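Local coordinates for protein putative acetyl xylan esterase (Cellvibrio japonicus, PDB 2W9X) that removes acetyl groups from plant cell wall polysaccharides, deacetylating glucomannan with a large preference over acetylated xylan, at residues B[260-263]-B[264-267]; B[251-254]-B[255-259]; B[270-273]-B[274-277]; B[198-202]-B[203-207]; B[307-310]-B[311-315]. All coordinates share one frame; numbering follows the deposited sequence.

Contact 1 (B[260-263]-B[264-267]); sequences KTRE and ALHA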
loop_
_atom_site.group_PDB
_atom_site.type_symbol
_atom_site.label_atom_id
_atom_site.label_comp_id
_atom_site.label_asym_id
_atom_site.label_seq_id
_atom_site.Cartn_x
_atom_site.Cartn_y
_atom_site.Cartn_z
ATOM N N LYS B 260 9.882 -18.668 22.996
ATOM C CA LYS B 260 10.601 -18.404 24.244
ATOM C C LYS B 260 11.185 -16.995 24.346
ATOM O O LYS B 260 11.665 -16.589 25.411
ATOM C CB LYS B 260 11.703 -19.456 24.460
ATOM C CG LYS B 260 11.185 -20.881 24.547
ATOM C CD LYS B 260 10.103 -21.008 25.618
ATOM C CE LYS B 260 9.540 -22.414 25.692
ATOM N NZ LYS B 260 8.396 -22.439 26.642
ATOM N N THR B 261 11.159 -16.268 23.230
ATOM C CA THR B 261 11.558 -14.869 23.180
ATOM C C THR B 261 10.558 -14.141 22.300
ATOM O O THR B 261 9.917 -14.755 21.435
ATOM C CB THR B 261 12.950 -14.683 22.536
ATOM O OG1 THR B 261 12.915 -15.184 21.196
ATOM C CG2 THR B 261 14.073 -15.400 23.334
ATOM N N ARG B 262 10.426 -12.835 22.522
ATOM C CA ARG B 262 9.642 -11.961 21.658
ATOM C C ARG B 262 10.129 -11.985 20.197
ATOM O O ARG B 262 9.323 -11.919 19.266
ATOM C CB ARG B 262 9.666 -10.525 22.192
ATOM C CG ARG B 262 8.458 -9.700 21.776
ATOM C CD ARG B 262 7.239 -10.118 22.615
ATOM N NE ARG B 262 6.022 -9.398 22.225
ATOM C CZ ARG B 262 4.805 -9.673 22.689
ATOM N NH1 ARG B 262 4.626 -10.664 23.566
ATOM N NH2 ARG B 262 3.765 -8.950 22.283
ATOM N N GLU B 263 11.441 -12.051 19.995
ATOM C CA GLU B 263 11.991 -12.096 18.636
ATOM C C GLU B 263 11.496 -13.356 17.929
ATOM O O GLU B 263 11.177 -13.312 16.744
ATOM C CB GLU B 263 13.530 -12.035 18.650
ATOM C CG GLU B 263 14.114 -10.699 19.124
ATOM C CD GLU B 263 13.769 -10.348 20.583
ATOM O OE1 GLU B 263 13.835 -11.243 21.466
ATOM O OE2 GLU B 263 13.428 -9.159 20.836
ATOM N N ALA B 264 11.413 -14.473 18.670
ATOM C CA ALA B 264 10.900 -15.736 18.116
ATOM C C ALA B 264 9.471 -15.613 17.615
ATOM O O ALA B 264 9.131 -16.139 16.550
ATOM C CB ALA B 264 11.007 -16.880 19.133
ATOM N N LEU B 265 8.640 -14.932 18.403
ATOM C CA LEU B 265 7.257 -14.690 18.054
ATOM C C LEU B 265 7.154 -13.822 16.791
ATOM O O LEU B 265 6.390 -14.147 15.872
ATOM C CB LEU B 265 6.526 -14.047 19.247
ATOM C CG LEU B 265 5.029 -13.696 19.092
ATOM C CD1 LEU B 265 4.169 -14.934 18.810
ATOM C CD2 LEU B 265 4.502 -12.949 20.321
ATOM N N HIS B 266 7.908 -12.719 16.754
ATOM C CA HIS B 266 7.980 -11.857 15.558
ATOM C C HIS B 266 8.343 -12.636 14.313
ATOM O O HIS B 266 7.681 -12.502 13.279
ATOM C CB HIS B 266 9.001 -10.716 15.713
ATOM C CG HIS B 266 8.676 -9.746 16.810
ATOM N ND1 HIS B 266 9.639 -8.973 17.422
ATOM C CD2 HIS B 266 7.501 -9.428 17.407
ATOM C CE1 HIS B 266 9.072 -8.227 18.356
ATOM N NE2 HIS B 266 7.775 -8.477 18.358
ATOM N N ALA B 267 9.406 -13.435 14.410
ATOM C CA ALA B 267 9.900 -14.212 13.282
ATOM C C ALA B 267 8.821 -15.180 12.772
ATOM O O ALA B 267 8.547 -15.260 11.574
ATOM C CB ALA B 267 11.169 -14.964 13.681
#

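Contact 2 (B[251-254]-B[255-259]); sequences TALN and DNERW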
loop_
_atom_site.group_PDB
_atom_site.type_symbol
_atom_site.label_atom_id
_atom_site.label_comp_id
_atom_site.label_asym_id
_atom_site.label_seq_id
_atom_site.Cartn_x
_atom_site.Cartn_y
_atom_site.Cartn_z
ATOM N N THR B 251 -0.424 -9.196 24.342
ATOM C CA THR B 251 -0.041 -9.678 25.663
ATOM C C THR B 251 1.381 -10.206 25.631
ATOM O O THR B 251 1.914 -10.572 24.574
ATOM C CB THR B 251 -0.955 -10.831 26.188
ATOM O OG1 THR B 251 -0.922 -11.925 25.267
ATOM C CG2 THR B 251 -2.400 -10.380 26.404
ATOM N N ALA B 252 1.982 -10.242 26.811
ATOM C CA ALA B 252 3.284 -10.839 27.030
ATOM C C ALA B 252 3.192 -12.360 26.923
ATOM O O ALA B 252 2.157 -12.949 27.220
ATOM C CB ALA B 252 3.781 -10.449 28.424
ATOM N N LEU B 253 4.286 -12.987 26.503
ATOM C CA LEU B 253 4.375 -14.438 26.467
ATOM C C LEU B 253 4.333 -15.042 27.881
ATOM O O LEU B 253 4.975 -14.544 28.799
ATOM C CB LEU B 253 5.650 -14.883 25.737
ATOM C CG LEU B 253 5.702 -14.638 24.223
ATOM C CD1 LEU B 253 7.157 -14.492 23.739
ATOM C CD2 LEU B 253 4.962 -15.740 23.465
ATOM N N ASN B 254 3.555 -16.101 28.042
ATOM C CA ASN B 254 3.631 -16.931 29.243
ATOM C C ASN B 254 4.766 -17.930 29.126
ATOM O O ASN B 254 5.278 -18.148 28.028
ATOM C CB ASN B 254 2.297 -17.620 29.468
ATOM C CG ASN B 254 1.187 -16.620 29.690
ATOM O OD1 ASN B 254 1.039 -16.091 30.794
ATOM N ND2 ASN B 254 0.424 -16.315 28.629
ATOM N N ASP B 255 5.151 -18.532 30.258
ATOM C CA ASP B 255 6.259 -19.476 30.319
ATOM C C ASP B 255 5.999 -20.744 29.513
ATOM O O ASP B 255 6.927 -21.326 28.972
ATOM C CB ASP B 255 6.539 -19.874 31.784
ATOM C CG ASP B 255 7.133 -18.729 32.616
ATOM O OD1 ASP B 255 7.829 -17.855 32.039
ATOM O OD2 ASP B 255 6.904 -18.723 33.851
ATOM N N ASN B 256 4.741 -21.178 29.443
ATOM C CA ASN B 256 4.412 -22.452 28.805
ATOM C C ASN B 256 4.192 -22.403 27.282
ATOM O O ASN B 256 3.859 -23.414 26.672
ATOM C CB ASN B 256 3.219 -23.115 29.515
ATOM C CG ASN B 256 1.926 -22.321 29.374
ATOM O OD1 ASN B 256 1.905 -21.225 28.820
ATOM N ND2 ASN B 256 0.835 -22.885 29.879
ATOM N N GLU B 257 4.394 -21.236 26.676
ATOM C CA GLU B 257 4.164 -21.037 25.240
ATOM C C GLU B 257 5.390 -21.436 24.416
ATOM O O GLU B 257 6.509 -21.449 24.931
ATOM C CB GLU B 257 3.793 -19.587 24.971
ATOM C CG GLU B 257 2.501 -19.145 25.663
ATOM C CD GLU B 257 1.964 -17.823 25.132
ATOM O OE1 GLU B 257 1.868 -16.854 25.913
ATOM O OE2 GLU B 257 1.616 -17.753 23.935
ATOM N N ARG B 258 5.181 -21.749 23.137
ATOM C CA ARG B 258 6.253 -22.357 22.337
ATOM C C ARG B 258 7.328 -21.356 21.909
ATOM O O ARG B 258 8.476 -21.738 21.700
ATOM C CB ARG B 258 5.697 -23.144 21.145
ATOM C CG ARG B 258 4.918 -22.318 20.131
ATOM C CD ARG B 258 4.363 -23.234 19.066
ATOM N NE ARG B 258 3.766 -22.491 17.958
ATOM C CZ ARG B 258 4.381 -22.227 16.803
ATOM N NH1 ARG B 258 3.732 -21.559 15.847
ATOM N NH2 ARG B 258 5.634 -22.652 16.588
ATOM N N TRP B 259 6.961 -20.078 21.813
ATOM C CA TRP B 259 7.938 -19.010 21.587
ATOM C C TRP B 259 8.552 -18.626 22.921
ATOM O O TRP B 259 7.825 -18.305 23.868
ATOM C CB TRP B 259 7.262 -17.795 20.957
ATOM C CG TRP B 259 6.299 -18.172 19.875
ATOM C CD1 TRP B 259 6.576 -18.317 18.540
ATOM C CD2 TRP B 259 4.905 -18.468 20.029
ATOM N NE1 TRP B 259 5.442 -18.671 17.857
ATOM C CE2 TRP B 259 4.403 -18.784 18.745
ATOM C CE3 TRP B 259 4.032 -18.519 21.135
ATOM C CZ2 TRP B 259 3.069 -19.134 18.528
ATOM C CZ3 TRP B 259 2.701 -18.857 20.918
ATOM C CH2 TRP B 259 2.231 -19.154 19.619
#

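Contact 3 (B[270-273]-B[274-277]); sequences VANY and VKFV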
loop_
_atom_site.group_PDB
_atom_site.type_symbol
_atom_site.label_atom_id
_atom_site.label_comp_id
_atom_site.label_asym_id
_atom_site.label_seq_id
_atom_site.Cartn_x
_atom_site.Cartn_y
_atom_site.Cartn_z
ATOM N N VAL B 270 5.829 -13.333 11.212
ATOM C CA VAL B 270 6.122 -12.768 9.890
ATOM C C VAL B 270 6.123 -13.877 8.814
ATOM O O VAL B 270 5.490 -13.715 7.758
ATOM C CB VAL B 270 7.422 -11.884 9.854
ATOM C CG1 VAL B 270 7.819 -11.549 8.422
ATOM C CG2 VAL B 270 7.239 -10.587 10.648
ATOM N N ALA B 271 6.800 -14.997 9.100
ATOM C CA ALA B 271 6.933 -16.102 8.145
ATOM C C ALA B 271 5.571 -16.678 7.750
ATOM O O ALA B 271 5.306 -16.913 6.581
ATOM C CB ALA B 271 7.845 -17.210 8.703
ATOM N N ASN B 272 4.714 -16.912 8.734
ATOM C CA ASN B 272 3.408 -17.482 8.460
ATOM C C ASN B 272 2.431 -16.549 7.775
ATOM O O ASN B 272 1.640 -16.983 6.934
ATOM C CB ASN B 272 2.810 -18.045 9.736
ATOM C CG ASN B 272 3.320 -19.417 10.011
ATOM O OD1 ASN B 272 2.809 -20.383 9.455
ATOM N ND2 ASN B 272 4.381 -19.515 10.809
ATOM N N TYR B 273 2.488 -15.273 8.125
ATOM C CA TYR B 273 1.659 -14.277 7.452
ATOM C C TYR B 273 2.064 -14.210 5.974
ATOM O O TYR B 273 1.204 -14.225 5.097
ATOM C CB TYR B 273 1.819 -12.907 8.112
ATOM C CG TYR B 273 0.633 -11.971 7.976
ATOM C CD1 TYR B 273 0.402 -10.981 8.935
ATOM C CD2 TYR B 273 -0.255 -12.061 6.890
ATOM C CE1 TYR B 273 -0.667 -10.092 8.822
ATOM C CE2 TYR B 273 -1.342 -11.184 6.771
ATOM C CZ TYR B 273 -1.535 -10.203 7.738
ATOM O OH TYR B 273 -2.595 -9.336 7.636
ATOM N N VAL B 274 3.373 -14.152 5.708
ATOM C CA VAL B 274 3.868 -14.135 4.322
ATOM C C VAL B 274 3.407 -15.399 3.605
ATOM O O VAL B 274 2.892 -15.338 2.478
ATOM C CB VAL B 274 5.419 -13.959 4.236
ATOM C CG1 VAL B 274 5.940 -14.175 2.802
ATOM C CG2 VAL B 274 5.826 -12.564 4.743
ATOM N N LYS B 275 3.563 -16.542 4.276
ATOM C CA LYS B 275 3.181 -17.845 3.704
ATOM C C LYS B 275 1.698 -17.850 3.324
ATOM O O LYS B 275 1.320 -18.305 2.231
ATOM C CB LYS B 275 3.465 -18.961 4.715
ATOM C CG LYS B 275 3.465 -20.382 4.154
ATOM C CD LYS B 275 3.149 -21.367 5.272
ATOM C CE LYS B 275 3.487 -22.789 4.899
ATOM N NZ LYS B 275 3.110 -23.685 6.029
ATOM N N PHE B 276 0.871 -17.329 4.227
ATOM C CA PHE B 276 -0.591 -17.295 4.040
ATOM C C PHE B 276 -1.037 -16.494 2.814
ATOM O O PHE B 276 -1.830 -16.968 1.999
ATOM C CB PHE B 276 -1.261 -16.728 5.299
ATOM C CG PHE B 276 -2.778 -16.744 5.250
ATOM C CD1 PHE B 276 -3.474 -17.919 4.916
ATOM C CD2 PHE B 276 -3.504 -15.598 5.551
ATOM C CE1 PHE B 276 -4.874 -17.936 4.881
ATOM C CE2 PHE B 276 -4.910 -15.604 5.521
ATOM C CZ PHE B 276 -5.589 -16.774 5.190
ATOM N N VAL B 277 -0.528 -15.273 2.704
ATOM C CA VAL B 277 -0.871 -14.391 1.598
ATOM C C VAL B 277 -0.426 -15.016 0.271
ATOM O O VAL B 277 -1.183 -14.994 -0.707
ATOM C CB VAL B 277 -0.270 -12.978 1.792
ATOM C CG1 VAL B 277 -0.408 -12.136 0.513
ATOM C CG2 VAL B 277 -0.921 -12.258 3.019
#

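Contact 4 (B[198-202]-B[203-207]); sequences SGFGI and VRNYN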
loop_
_atom_site.group_PDB
_atom_site.type_symbol
_atom_site.label_atom_id
_atom_site.label_comp_id
_atom_site.label_asym_id
_atom_site.label_seq_id
_atom_site.Cartn_x
_atom_site.Cartn_y
_atom_site.Cartn_z
ATOM N N SER B 198 -13.221 -14.619 16.755
ATOM C CA SER B 198 -12.723 -13.795 17.855
ATOM C C SER B 198 -11.603 -14.450 18.658
ATOM O O SER B 198 -11.690 -15.622 18.999
ATOM C CB SER B 198 -13.865 -13.406 18.812
ATOM O OG SER B 198 -14.822 -12.585 18.174
ATOM N N GLY B 199 -10.570 -13.670 18.975
ATOM C CA GLY B 199 -9.465 -14.144 19.810
ATOM C C GLY B 199 -8.281 -14.716 19.043
ATOM O O GLY B 199 -7.228 -14.994 19.633
ATOM N N PHE B 200 -8.425 -14.866 17.727
ATOM C CA PHE B 200 -7.424 -15.620 16.948
ATOM C C PHE B 200 -6.381 -14.711 16.281
ATOM O O PHE B 200 -6.656 -13.547 15.963
ATOM C CB PHE B 200 -8.081 -16.580 15.929
ATOM C CG PHE B 200 -8.712 -17.812 16.561
ATOM C CD1 PHE B 200 -7.946 -18.943 16.835
ATOM C CD2 PHE B 200 -10.085 -17.827 16.889
ATOM C CE1 PHE B 200 -8.521 -20.083 17.432
ATOM C CE2 PHE B 200 -10.672 -18.943 17.480
ATOM C CZ PHE B 200 -9.890 -20.084 17.749
ATOM N N GLY B 201 -5.180 -15.257 16.088
ATOM C CA GLY B 201 -4.081 -14.524 15.456
ATOM C C GLY B 201 -3.489 -15.283 14.275
ATOM O O GLY B 201 -3.997 -16.333 13.892
ATOM N N ILE B 202 -2.431 -14.730 13.686
ATOM C CA ILE B 202 -1.614 -15.438 12.663
ATOM C C ILE B 202 -1.001 -16.744 13.182
ATOM O O ILE B 202 -1.131 -17.800 12.538
ATOM C CB ILE B 202 -0.489 -14.507 12.097
ATOM C CG1 ILE B 202 -1.102 -13.332 11.326
ATOM C CG2 ILE B 202 0.553 -15.281 11.250
ATOM C CD1 ILE B 202 -1.917 -13.707 10.103
ATOM N N VAL B 203 -0.315 -16.676 14.330
ATOM C CA VAL B 203 0.294 -17.869 14.945
ATOM C C VAL B 203 -0.097 -17.996 16.409
ATOM O O VAL B 203 -0.130 -19.106 16.959
ATOM C CB VAL B 203 1.873 -17.894 14.857
ATOM C CG1 VAL B 203 2.357 -18.112 13.413
ATOM C CG2 VAL B 203 2.508 -16.640 15.482
ATOM N N ARG B 204 -0.370 -16.850 17.030
ATOM C CA ARG B 204 -0.609 -16.790 18.482
ATOM C C ARG B 204 -1.966 -16.145 18.743
ATOM O O ARG B 204 -2.278 -15.110 18.178
ATOM C CB ARG B 204 0.519 -16.021 19.185
ATOM C CG ARG B 204 0.384 -15.966 20.705
ATOM C CD ARG B 204 1.566 -15.250 21.306
ATOM N NE ARG B 204 1.463 -15.325 22.752
ATOM C CZ ARG B 204 1.131 -14.306 23.538
ATOM N NH1 ARG B 204 0.924 -13.103 23.018
ATOM N NH2 ARG B 204 1.031 -14.498 24.858
ATOM N N ASN B 205 -2.788 -16.765 19.586
ATOM C CA ASN B 205 -4.132 -16.230 19.862
ATOM C C ASN B 205 -4.142 -15.444 21.175
ATOM O O ASN B 205 -3.127 -15.422 21.870
ATOM C CB ASN B 205 -5.136 -17.389 19.890
ATOM C CG ASN B 205 -5.013 -18.290 18.667
ATOM O OD1 ASN B 205 -4.996 -17.810 17.530
ATOM N ND2 ASN B 205 -4.945 -19.597 18.893
ATOM N N TYR B 206 -5.279 -14.835 21.535
ATOM C CA TYR B 206 -5.344 -14.026 22.756
ATOM C C TYR B 206 -4.730 -14.703 23.991
ATOM O O TYR B 206 -5.169 -15.780 24.406
ATOM C CB TYR B 206 -6.763 -13.571 23.104
ATOM C CG TYR B 206 -6.737 -12.683 24.324
ATOM C CD1 TYR B 206 -6.183 -11.407 24.253
ATOM C CD2 TYR B 206 -7.223 -13.124 25.557
ATOM C CE1 TYR B 206 -6.136 -10.585 25.367
ATOM C CE2 TYR B 206 -7.179 -12.294 26.684
ATOM C CZ TYR B 206 -6.614 -11.033 26.574
ATOM O OH TYR B 206 -6.545 -10.182 27.665
ATOM N N ASN B 207 -3.728 -14.046 24.576
ATOM C CA ASN B 207 -2.998 -14.571 25.737
ATOM C C ASN B 207 -2.526 -16.034 25.608
ATOM O O ASN B 207 -2.494 -16.789 26.599
ATOM C CB ASN B 207 -3.788 -14.346 27.040
ATOM C CG ASN B 207 -2.946 -14.620 28.279
ATOM O OD1 ASN B 207 -1.746 -14.301 28.319
ATOM N ND2 ASN B 207 -3.553 -15.248 29.277
#

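Contact 5 (B[307-310]-B[311-315]); sequences KVVA and QLKGG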
loop_
_atom_site.group_PDB
_atom_site.type_symbol
_atom_site.label_atom_id
_atom_site.label_comp_id
_atom_site.label_asym_id
_atom_site.label_seq_id
_atom_site.Cartn_x
_atom_site.Cartn_y
_atom_site.Cartn_z
ATOM N N LYS B 307 6.966 -5.436 8.034
ATOM C CA LYS B 307 7.974 -6.431 7.630
ATOM C C LYS B 307 7.356 -7.465 6.681
ATOM O O LYS B 307 8.009 -7.905 5.728
ATOM C CB LYS B 307 8.542 -7.166 8.843
ATOM C CG LYS B 307 9.345 -6.334 9.859
ATOM C CD LYS B 307 9.774 -7.273 11.017
ATOM C CE LYS B 307 10.302 -6.542 12.253
ATOM N NZ LYS B 307 10.593 -7.519 13.377
ATOM N N VAL B 308 6.108 -7.858 6.968
ATOM C CA VAL B 308 5.340 -8.773 6.112
ATOM C C VAL B 308 5.140 -8.189 4.706
ATOM O O VAL B 308 5.418 -8.848 3.701
ATOM C CB VAL B 308 3.973 -9.151 6.748
ATOM C CG1 VAL B 308 3.106 -9.992 5.790
ATOM C CG2 VAL B 308 4.196 -9.941 8.031
ATOM N N VAL B 309 4.665 -6.953 4.630
ATOM C CA VAL B 309 4.440 -6.309 3.332
ATOM C C VAL B 309 5.760 -6.238 2.539
ATOM O O VAL B 309 5.809 -6.533 1.331
ATOM C CB VAL B 309 3.842 -4.884 3.492
ATOM C CG1 VAL B 309 3.748 -4.196 2.125
ATOM C CG2 VAL B 309 2.478 -4.956 4.144
ATOM N N ALA B 310 6.832 -5.860 3.230
ATOM C CA ALA B 310 8.154 -5.763 2.597
ATOM C C ALA B 310 8.696 -7.088 2.063
ATOM O O ALA B 310 9.262 -7.119 0.960
ATOM C CB ALA B 310 9.156 -5.109 3.555
ATOM N N GLN B 311 8.488 -8.161 2.821
ATOM C CA GLN B 311 8.933 -9.498 2.447
ATOM C C GLN B 311 8.102 -10.103 1.331
ATOM O O GLN B 311 8.610 -10.896 0.540
ATOM C CB GLN B 311 8.942 -10.420 3.666
ATOM C CG GLN B 311 10.257 -10.379 4.413
ATOM C CD GLN B 311 10.322 -11.348 5.559
ATOM O OE1 GLN B 311 11.121 -11.186 6.477
ATOM N NE2 GLN B 311 9.486 -12.367 5.515
ATOM N N LEU B 312 6.824 -9.733 1.286
ATOM C CA LEU B 312 5.943 -10.102 0.202
ATOM C C LEU B 312 6.389 -9.439 -1.098
ATOM O O LEU B 312 6.584 -10.126 -2.101
ATOM C CB LEU B 312 4.476 -9.767 0.518
ATOM C CG LEU B 312 3.767 -10.760 1.461
ATOM C CD1 LEU B 312 2.534 -10.095 2.124
ATOM C CD2 LEU B 312 3.399 -12.077 0.750
ATOM N N LYS B 313 6.566 -8.118 -1.068
ATOM C CA LYS B 313 7.008 -7.364 -2.252
ATOM C C LYS B 313 8.388 -7.814 -2.732
ATOM O O LYS B 313 8.604 -7.986 -3.922
ATOM C CB LYS B 313 7.016 -5.867 -1.956
ATOM C CG LYS B 313 5.648 -5.285 -1.780
ATOM C CD LYS B 313 5.741 -3.798 -1.481
ATOM C CE LYS B 313 4.366 -3.157 -1.380
ATOM N NZ LYS B 313 3.751 -3.009 -2.734
ATOM N N GLY B 314 9.300 -8.030 -1.784
ATOM C CA GLY B 314 10.636 -8.543 -2.041
ATOM C C GLY B 314 10.655 -9.903 -2.714
ATOM O O GLY B 314 11.559 -10.206 -3.483
ATOM N N GLY B 315 9.645 -10.713 -2.429
ATOM C CA GLY B 315 9.478 -12.010 -3.084
ATOM C C GLY B 315 8.720 -11.935 -4.405
ATOM O O GLY B 315 8.547 -12.955 -5.089
#

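Contact 1 (B[260-263]-B[264-267])
T261 OG1 accepts the backbone N-H of A264 at 3.0 Å. This is an N-cap bond, made by the residue just ahead of the helix. The T261 side chain is turned so that OG1 lies between its own backbone N and carbonyl carbon (chi1 60°), which aims the hydroxyl oxygen at the first turn. The same oxygen packs on the methyl group of A264, with OG1 to CB 3.3 Å. The backbone then takes up the helical pattern. L265 N binds T261 O, H266 N binds R262 O and A267 N binds E263 O.

R262 O has a second role. It sits 3.3 Å above the H266 ring plane, over the ring centre, while H266 N donates to it in a nearly straight bond. The R262 and H266 side chains also meet directly: R262 CG lies 3.7 Å from H266 NE2. The guanidinium and imidazole planes are almost perpendicular, 86° apart. On another side, L265 runs alongside R262 and points the same way. Its CD2 lies over one guanidinium face, toward the rim, 4.0 Å from R262 NH1.

This is the capped N-terminal turn of helix 262-283, in the GDSL-type esterase part of the chain. Its polar ends are set from outside the turn. E300 takes a salt bridge from R262 NH2 and a hydrogen bond from H266 NE2, so one carboxylate ties both side chains. R262 NH1 also bonds T251 O, and the H266 ring meets that of F249. L265 packs on V203, R204 and W259.

Contact 2 (B[251-254]-B[255-259])
E257 turns its carboxylate back on N254 across a type I beta turn that runs from N254 to E257. The turn lies in the loop between helices 246-249 and 262-283.

The hydrogen bonds centre on E257 OE1. It accepts N254 N at 2.8 Å in a nearly straight bond (173°), on the anti side but tilted out of the carboxylate plane. It also accepts N254 ND2 at 3.1 Å, from above the carboxylate plane. The two donors come from opposite faces of that plane, so OE1 is held between main chain and side chain of one residue. The backbone bond of the turn, E257 N to N254 O, is weak at 3.5 Å. N254 ND2 has a further acceptor in N207 OD1, and W259 NE1 donates to D268 OD2.

The charge interaction comes from outside the turn. E257 OE2 forms a salt bridge with R204 NE, which probably stabilises the ionised carboxylate in this buried position.

The apolar part joins L253 to W259. Their side chains cross at about a right angle, and R204 packs against both. L253 CD2 reaches W259 CE3 at 3.7 Å and lies 3.9 Å from E257 OE2.

Contact 3 (B[270-273]-B[274-277])
Y273 and V277 lie one helical turn apart, and their side chains meet at a slant. V277 CG2 approaches the tyrosine ring near CD2 and CE2, 3.9 Å from CE2. It is also 3.6 Å from Y273 O, so this methyl packs on both the ring and the backbone of the same residue. The Y273 ring leaves the helix with CG anti to the backbone N (chi1 -153°), which places the ring beside its own carbonyl carbon, where V277 CG2 can meet it.

V270 and V274 make a looser pair on the same helix. V274 CG2 is 4.3 Å from V270 CG1 and closer, 3.2 Å, to V270 O. F276 starts toward the preceding turn, where its CB is 3.3 Å from N272 O. Its ring then leads away to meet Y219 edge-to-face.

These residues form two middle turns of helix 262-283, which packs against the parallel sheet of the GDSL-type esterase fold. Y273, F276 and V277 all reach I242 on strand 239-243. Y273 also touches L291 and V277 touches F289, both on strand 288-294. The valines and Y273 face helix 300-314 as well, through V308, Q311 and L312.

The backbone bonds run in regular i to i+4 steps. V277 N donates to Y273 O at 3.1 Å, and F276 N to N272 O at 2.8 Å. N272 turns a polar amide along the helix. Its ND2 bonds D268 O one turn back, and its OD1 passes 4.3 Å from K275 CD. The K275 chain is extended and leads away from N272.

Contact 4 (B[198-202]-B[203-207])
N205 folds its side chain back over the 199-201 backbone. CB lies 3.2 Å from G199 O. CG is anti to the carbonyl carbon (chi1 -50°), which sets it beside F200 CD1, 3.5 Å away. At the tip, OD1 accepts G201 N at 2.9 Å, in the carbonyl plane, on a lone pair. OD1 is also 3.2 Å from F200 CD1. ND2 passes the F200 ring at 3.7 Å from CD1 and bonds the carbonyl oxygens of K213 and T209. The ring and amide planes are steeply inclined, 74° apart.

Next to this, Y206 N donates to G199 O at 2.7 Å. The two limbs run nearly antiparallel here, and this bond links them. G201 CA makes a CH...O contact with R204 O. G199 has a positive phi, 93°; a CB there would jam against the preceding carbonyl oxygen, which by itself calls for glycine. By similarity G199 is a transition-state stabiliser, consistent with an oxyanion hole shared with N247 beside S151, the probable nucleophile. A glycerol, probably from the crystallisation liquor, bonds G199 O.

The loop follows strand 191-196 of the parallel sheet. F200 and I202 pack on helix 215-218, while I202, V203 and R204 lie against helix 262-283.

Contact 5 (B[307-310]-B[311-315])
V309 and K313 run side by side on one side of the helix, pointing the same way. V309 CG1 lies 3.7 Å from K313 CE. The lysine has CG anti to its carbonyl carbon (chi1 -69°) and stays extended through CD and CE. It bends only at the last torsion (chi4 -74°). The aliphatic part thus passes over V309 O, 3.4 Å from CG, before NZ turns off to bond H318 O.

V308 and L312 form the parallel pair one residue earlier. L312 CD1 touches V308 CG1 at 3.7 Å and V308 O at 3.5 Å.

The segments make the C-terminal turns of helix 300-314, the helix of the beta-alpha-beta unit between strands 288-294 and 320-325. V308 and L312 pack on helix 262-283, at Y273 and V277. V309 faces both strands, through L291 and Q322.

The backbone bonds run from Q311 N to K307 O, 3.0 Å, and continue through G314 N to A310 O, 2.9 Å. G315 N then bonds Q311 O. The second subunit covers part of this surface: K326 of that subunit bonds G314 O, and its A302 packs on A310.

In the fold
Contacts 3, 4 and 5 are buried; contact 2 is partly buried and contact 1 lies at the surface. Contacts 1 and 3 share helix 262-283, first its capped start and then its middle. Contact 5 lies on helix 300-314, beside contact 3, and the two meet mostly through apolar groups, with the Q311 amide against V270 and V274. Contacts 2 and 4 are loops, where a glutamate carboxylate (contact 2) and an asparagine amide (contact 4) accept backbone N-H groups. A salt bridge joins these two loops, and polar links join contacts 1 and 2. Contact 4 holds G199, by similarity a transition-state stabiliser, whereas contact 5 borders the second subunit.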